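Local coordinates for putative exported protein (Burkholderia pseudomallei, PDB 4JGB) that may work as an NAD(P)-dependent oxidoreductase of the Rossmann-fold NAD(P)H-binding family, perhaps acting on CH-NH groups of donors, at residues Leu63-Tyr73 against Ala94-Val105. Sequence-based numbering, arbitrary orientation.
Sequences LAGQDVVASAY and ARKAGVKRVVVV. With SO4 (sulfate ion), chain E.
Val69 and Val102 stand side by side on one face of a parallel strand pair, methyl CG1 of Val69 meeting CG2 of Val102 at 3.8 Å. The first torsion of Val69 (67°) sets CG1 between its backbone N and carbonyl carbon, where it also faces CG1 of Val99 and CB of Ala94; Leu90 of the intervening helix packs on the same valine. Val68 and Arg101 are likewise flank to flank, CG2 of Val68 lying 3.8 Å from CB of Arg101. Beyond CG the arginine chain bends, and its guanidinium passes under CG2 of Val103, 3.7 Å above the centre of that plane; NH2 forms a salt bridge with Glu198, and NH1 bonds the backbone O of Asp150 and OG1 of Thr152. Four backbone bonds hold the register, from Val69 N to Arg101 O (2.9 Å, 160° at the hydrogen) through to Val105 N and Ser71 O. With an 11° angle between strands 68-71 and 101-105, and helix 83-97 linking them, this is a beta-alpha-beta unit of the Rossmann fold, and strand 7-11 borders 68-71 on its other edge. Where the helix ends, Gly98 has positive phi and closes a Schellman motif. Val99 then drives CG2 against Gln66 O (3.3 Å) and Leu63 O, while CB of Leu63 rests on CB of Ala97 at 3.7 Å. One water bridges Gly65 N and Ala97 O. At the C-terminal end of the pair, CG1 of Val105 abuts Tyr73 O, and the Tyr73 hydroxyl donates to sulfate O2 (2.7 Å), which lies in the ring plane; the same ion, probably from the crystallisation liquor, is also hydrogen-bonded to Arg37 N.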
ATOM      1  N   LEU A  63      -0.824  -1.851 -17.491  1.00 22.33           N
ATOM      2  CA  LEU A  63       0.009  -0.790 -16.897  1.00 21.60           C
ATOM      3  C   LEU A  63       0.635   0.110 -17.935  1.00 22.39           C
ATOM      4  O   LEU A  63       1.245   1.136 -17.584  1.00 22.76           O
ATOM      5  CB  LEU A  63       1.141  -1.392 -16.053  1.00 21.28           C
ATOM      6  CG  LEU A  63       0.764  -2.076 -14.740  1.00 20.67           C
ATOM      7  CD1 LEU A  63       2.039  -2.308 -13.945  1.00 21.00           C
ATOM      8  CD2 LEU A  63      -0.218  -1.220 -13.951  1.00 19.23           C
ATOM      9  N   ALA A  64       0.501  -0.272 -19.201  1.00 23.18           N
ATOM     10  CA  ALA A  64       1.162   0.442 -20.290  1.00 24.69           C
ATOM     11  C   ALA A  64       0.720   1.904 -20.290  1.00 24.08           C
ATOM     12  O   ALA A  64      -0.474   2.212 -20.237  1.00 23.79           O
ATOM     13  CB  ALA A  64       0.898  -0.240 -21.633  1.00 26.15           C
ATOM     14  N   GLY A  65       1.692   2.808 -20.252  1.00 24.12           N
ATOM     15  CA  GLY A  65       1.389   4.228 -20.178  1.00 23.75           C
ATOM     16  C   GLY A  65       1.067   4.799 -18.813  1.00 22.19           C
ATOM     17  O   GLY A  65       0.859   5.999 -18.697  1.00 23.03           O
ATOM     18  N   GLN A  66       1.010   3.968 -17.780  1.00 20.60           N
ATOM     19  CA  GLN A  66       0.736   4.477 -16.420  1.00 18.91           C
ATOM     20  C   GLN A  66       2.003   5.057 -15.778  1.00 18.49           C
ATOM     21  O   GLN A  66       3.125   4.572 -16.036  1.00 18.48           O
ATOM     22  CB  GLN A  66       0.152   3.378 -15.518  1.00 18.42           C
ATOM     23  CG  GLN A  66      -1.158   2.739 -15.990  1.00 19.11           C
ATOM     24  CD  GLN A  66      -2.346   3.700 -15.968  1.00 19.72           C
ATOM     25  OE1 GLN A  66      -2.371   4.666 -15.207  1.00 19.78           O
ATOM     26  NE2 GLN A  66      -3.334   3.442 -16.826  1.00 20.89           N
ATOM     27  N   ASP A  67       1.833   6.090 -14.953  1.00 17.44           N
ATOM     28  CA  ASP A  67       2.986   6.640 -14.197  1.00 17.81           C
ATOM     29  C   ASP A  67       3.282   5.830 -12.952  1.00 16.56           C
ATOM     30  O   ASP A  67       4.445   5.693 -12.551  1.00 17.32           O
ATOM     31  CB  ASP A  67       2.761   8.102 -13.799  1.00 17.81           C
ATOM     32  CG  ASP A  67       2.547   8.984 -14.976  1.00 19.40           C
ATOM     33  OD1 ASP A  67       3.402   8.947 -15.868  1.00 20.61           O
ATOM     34  OD2 ASP A  67       1.527   9.705 -15.009  1.00 19.70           O
ATOM     35  N   VAL A  68       2.232   5.293 -12.329  1.00 15.37           N
ATOM     36  CA  VAL A  68       2.355   4.690 -11.001  1.00 14.21           C
ATOM     37  C   VAL A  68       1.462   3.451 -10.946  1.00 14.06           C
ATOM     38  O   VAL A  68       0.318   3.473 -11.397  1.00 13.68           O
ATOM     39  CB  VAL A  68       1.931   5.707  -9.911  1.00 13.73           C
ATOM     40  CG1 VAL A  68       1.873   5.105  -8.487  1.00 13.39           C
ATOM     41  CG2 VAL A  68       2.821   6.950  -9.978  1.00 14.32           C
ATOM     42  N   VAL A  69       1.962   2.370 -10.374  1.00 14.18           N
ATOM     43  CA  VAL A  69       1.037   1.284 -10.044  1.00 14.21           C
ATOM     44  C   VAL A  69       0.952   1.122  -8.514  1.00 14.10           C
ATOM     45  O   VAL A  69       1.980   1.094  -7.813  1.00 14.35           O
ATOM     46  CB  VAL A  69       1.389  -0.009 -10.803  1.00 14.85           C
ATOM     47  CG1 VAL A  69       2.723  -0.551 -10.319  1.00 15.25           C
ATOM     48  CG2 VAL A  69       0.315  -1.054 -10.600  1.00 15.38           C
ATOM     49  N   ALA A  70      -0.270   1.068  -7.987  1.00 14.18           N
ATOM     50  CA  ALA A  70      -0.476   0.875  -6.530  1.00 14.45           C
ATOM     51  C   ALA A  70      -1.353  -0.344  -6.216  1.00 15.30           C
ATOM     52  O   ALA A  70      -2.294  -0.656  -6.942  1.00 14.95           O
ATOM     53  CB  ALA A  70      -1.061   2.156  -5.880  1.00 13.31           C
ATOM     54  N   SER A  71      -1.051  -1.028  -5.123  1.00 16.84           N
ATOM     55  CA  SER A  71      -1.898  -2.116  -4.661  1.00 19.14           C
ATOM     56  C   SER A  71      -2.460  -1.770  -3.270  1.00 19.76           C
ATOM     57  O   SER A  71      -1.699  -1.492  -2.335  1.00 20.90           O
ATOM     58  CB  SER A  71      -1.104  -3.436  -4.664  1.00 20.26           C
ATOM     59  OG  SER A  71      -1.689  -4.410  -3.811  1.00 23.36           O
ATOM     60  N   ALA A  72      -3.782  -1.816  -3.144  1.00 20.56           N
ATOM     61  CA  ALA A  72      -4.487  -1.291  -1.968  1.00 21.76           C
ATOM     62  C   ALA A  72      -5.346  -2.315  -1.254  1.00 23.64           C
ATOM     63  O   ALA A  72      -6.243  -1.957  -0.489  1.00 24.86           O
ATOM     64  CB  ALA A  72      -5.351  -0.106  -2.366  1.00 21.85           C
ATOM     65  N   TYR A  73      -5.096  -3.587  -1.521  1.00 24.23           N
ATOM     66  CA  TYR A  73      -5.678  -4.646  -0.704  1.00 26.06           C
ATOM     67  C   TYR A  73      -5.437  -4.372   0.765  1.00 25.32           C
ATOM     68  O   TYR A  73      -4.299  -4.198   1.188  1.00 24.50           O
ATOM     69  CB  TYR A  73      -5.090  -5.995  -1.090  1.00 26.46           C
ATOM     70  CG  TYR A  73      -5.373  -6.327  -2.516  1.00 26.77           C
ATOM     71  CD1 TYR A  73      -6.678  -6.607  -2.945  1.00 27.82           C
ATOM     72  CD2 TYR A  73      -4.348  -6.344  -3.449  1.00 26.92           C
ATOM     73  CE1 TYR A  73      -6.944  -6.904  -4.278  1.00 27.71           C
ATOM     74  CE2 TYR A  73      -4.603  -6.640  -4.778  1.00 27.65           C
ATOM     75  CZ  TYR A  73      -5.898  -6.930  -5.179  1.00 27.43           C
ATOM     76  OH  TYR A  73      -6.119  -7.235  -6.499  1.00 29.55           O
ATOM     77  N   ALA A  94       5.401  -4.125 -13.361  1.00 17.30           N
ATOM     78  CA  ALA A  94       5.939  -2.763 -13.481  1.00 17.28           C
ATOM     79  C   ALA A  94       7.177  -2.774 -14.357  1.00 18.18           C
ATOM     80  O   ALA A  94       7.279  -1.967 -15.271  1.00 19.64           O
ATOM     81  CB  ALA A  94       6.254  -2.164 -12.112  1.00 15.75           C
ATOM     82  N   ARG A  95       8.115  -3.691 -14.083  1.00 18.82           N
ATOM     83  CA  ARG A  95       9.325  -3.852 -14.922  1.00 19.72           C
ATOM     84  C   ARG A  95       9.002  -4.058 -16.404  1.00 20.65           C
ATOM     85  O   ARG A  95       9.575  -3.385 -17.282  1.00 21.46           O
ATOM     86  CB  ARG A  95      10.163  -5.035 -14.414  1.00 20.79           C
ATOM     87  CG  ARG A  95      10.918  -4.750 -13.116  1.00 20.58           C
ATOM     88  CD  ARG A  95      11.510  -6.016 -12.517  1.00 21.01           C
ATOM     89  NE  ARG A  95      12.585  -5.702 -11.577  1.00 21.26           N
ATOM     90  CZ  ARG A  95      13.108  -6.586 -10.731  1.00 21.31           C
ATOM     91  NH1 ARG A  95      12.633  -7.814 -10.699  1.00 21.09           N
ATOM     92  NH2 ARG A  95      14.086  -6.228  -9.903  1.00 21.88           N
ATOM     93  N   LYS A  96       8.095  -5.000 -16.671  1.00 20.33           N
ATOM     94  CA  LYS A  96       7.745  -5.411 -18.028  1.00 21.32           C
ATOM     95  C   LYS A  96       7.091  -4.257 -18.782  1.00 21.38           C
ATOM     96  O   LYS A  96       7.343  -4.063 -19.969  1.00 21.33           O
ATOM     97  CB  LYS A  96       6.800  -6.616 -17.994  1.00 21.52           C
ATOM     98  N   ALA A  97       6.279  -3.479 -18.055  1.00 20.50           N
ATOM     99  CA  ALA A  97       5.552  -2.343 -18.616  1.00 20.65           C
ATOM    100  C   ALA A  97       6.353  -1.011 -18.631  1.00 20.91           C
ATOM    101  O   ALA A  97       5.953  -0.061 -19.284  1.00 21.75           O
ATOM    102  CB  ALA A  97       4.229  -2.169 -17.890  1.00 19.79           C
ATOM    103  N   GLY A  98       7.471  -0.941 -17.922  1.00 20.91           N
ATOM    104  CA  GLY A  98       8.292   0.281 -17.924  1.00 20.63           C
ATOM    105  C   GLY A  98       7.821   1.318 -16.914  1.00 20.12           C
ATOM    106  O   GLY A  98       8.120   2.513 -17.055  1.00 19.67           O
ATOM    107  N   VAL A  99       7.090   0.855 -15.890  1.00 19.21           N
ATOM    108  CA  VAL A  99       6.558   1.722 -14.836  1.00 18.85           C
ATOM    109  C   VAL A  99       7.521   1.698 -13.645  1.00 18.86           C
ATOM    110  O   VAL A  99       7.884   0.633 -13.147  1.00 18.58           O
ATOM    111  CB  VAL A  99       5.147   1.258 -14.393  1.00 18.53           C
ATOM    112  CG1 VAL A  99       4.697   1.972 -13.104  1.00 17.30           C
ATOM    113  CG2 VAL A  99       4.150   1.442 -15.545  1.00 18.10           C
ATOM    114  N   LYS A 100       7.954   2.870 -13.208  1.00 19.31           N
ATOM    115  CA  LYS A 100       9.017   2.944 -12.228  1.00 20.63           C
ATOM    116  C   LYS A 100       8.465   3.065 -10.804  1.00 18.80           C
ATOM    117  O   LYS A 100       9.053   2.547  -9.851  1.00 18.08           O
ATOM    118  CB  LYS A 100       9.947   4.115 -12.574  1.00 24.48           C
ATOM    119  CG  LYS A 100      11.203   4.204 -11.719  1.00 28.15           C
ATOM    120  CD  LYS A 100      12.392   3.550 -12.400  1.00 30.26           C
ATOM    121  CE  LYS A 100      13.653   3.777 -11.580  1.00 32.63           C
ATOM    122  NZ  LYS A 100      13.813   5.219 -11.217  1.00 32.76           N
ATOM    123  N   ARG A 101       7.329   3.739 -10.660  1.00 16.99           N
ATOM    124  CA  ARG A 101       6.800   4.010  -9.332  1.00 15.41           C
ATOM    125  C   ARG A 101       5.746   2.973  -8.970  1.00 14.64           C
ATOM    126  O   ARG A 101       4.759   2.813  -9.686  1.00 14.39           O
ATOM    127  CB  ARG A 101       6.257   5.453  -9.258  1.00 15.31           C
ATOM    128  CG  ARG A 101       5.889   5.909  -7.850  1.00 14.63           C
ATOM    129  CD  ARG A 101       7.140   6.137  -7.041  1.00 14.19           C
ATOM    130  NE  ARG A 101       6.871   6.806  -5.782  1.00 13.34           N
ATOM    131  CZ  ARG A 101       7.056   6.260  -4.597  1.00 12.78           C
ATOM    132  NH1 ARG A 101       7.480   4.995  -4.491  1.00 12.02           N
ATOM    133  NH2 ARG A 101       6.793   6.989  -3.518  1.00 12.60           N
ATOM    134  N   VAL A 102       6.007   2.254  -7.874  1.00 13.92           N
ATOM    135  CA  VAL A 102       5.167   1.175  -7.330  1.00 13.26           C
ATOM    136  C   VAL A 102       4.894   1.452  -5.837  1.00 12.92           C
ATOM    137  O   VAL A 102       5.831   1.558  -5.046  1.00 12.79           O
ATOM    138  CB  VAL A 102       5.885  -0.211  -7.431  1.00 13.26           C
ATOM    139  CG1 VAL A 102       5.060  -1.333  -6.796  1.00 12.99           C
ATOM    140  CG2 VAL A 102       6.230  -0.574  -8.874  1.00 13.61           C
ATOM    141  N   VAL A 103       3.627   1.574  -5.434  1.00 12.26           N
ATOM    142  CA  VAL A 103       3.343   1.800  -4.006  1.00 12.21           C
ATOM    143  C   VAL A 103       2.364   0.737  -3.512  1.00 12.68           C
ATOM    144  O   VAL A 103       1.291   0.551  -4.107  1.00 13.02           O
ATOM    145  CB  VAL A 103       2.817   3.229  -3.659  1.00 11.96           C
ATOM    146  CG1 VAL A 103       2.646   3.405  -2.142  1.00 11.64           C
ATOM    147  CG2 VAL A 103       3.752   4.311  -4.177  1.00 12.77           C
ATOM    148  N   VAL A 104       2.741   0.027  -2.450  1.00 12.87           N
ATOM    149  CA  VAL A 104       1.880  -1.059  -1.927  1.00 13.21           C
ATOM    150  C   VAL A 104       1.474  -0.823  -0.471  1.00 12.97           C
ATOM    151  O   VAL A 104       2.228  -0.270   0.324  1.00 13.12           O
ATOM    152  CB  VAL A 104       2.493  -2.489  -2.149  1.00 13.65           C
ATOM    153  CG1 VAL A 104       3.042  -2.652  -3.559  1.00 14.54           C
ATOM    154  CG2 VAL A 104       3.641  -2.783  -1.204  1.00 14.63           C
ATOM    155  N   VAL A 105       0.256  -1.222  -0.136  1.00 13.29           N
ATOM    156  CA  VAL A 105      -0.204  -1.241   1.248  1.00 12.78           C
ATOM    157  C   VAL A 105       0.562  -2.355   1.955  1.00 13.01           C
ATOM    158  O   VAL A 105       0.551  -3.499   1.521  1.00 13.08           O
ATOM    159  CB  VAL A 105      -1.755  -1.425   1.328  1.00 12.81           C
ATOM    160  CG1 VAL A 105      -2.240  -1.755   2.756  1.00 13.10           C
ATOM    161  CG2 VAL A 105      -2.465  -0.164   0.816  1.00 12.51           C
TER
HETATM  162  S   SO4 E 303      -9.471  -8.583  -8.136  1.00 46.76           S
HETATM  163  O1  SO4 E 303      -9.641  -8.683  -9.605  1.00 49.35           O
HETATM  164  O2  SO4 E 303      -8.440  -7.597  -7.745  1.00 49.54           O
HETATM  165  O3  SO4 E 303     -10.770  -8.180  -7.548  1.00 54.97           O
HETATM  166  O4  SO4 E 303      -9.058  -9.905  -7.621  1.00 54.60           O
HETATM  167  O   HOH W   1       4.225   2.289 -19.907  1.00 28.56           O
HETATM  168  O   HOH W   2       6.919   5.769 -13.225  1.00 31.36           O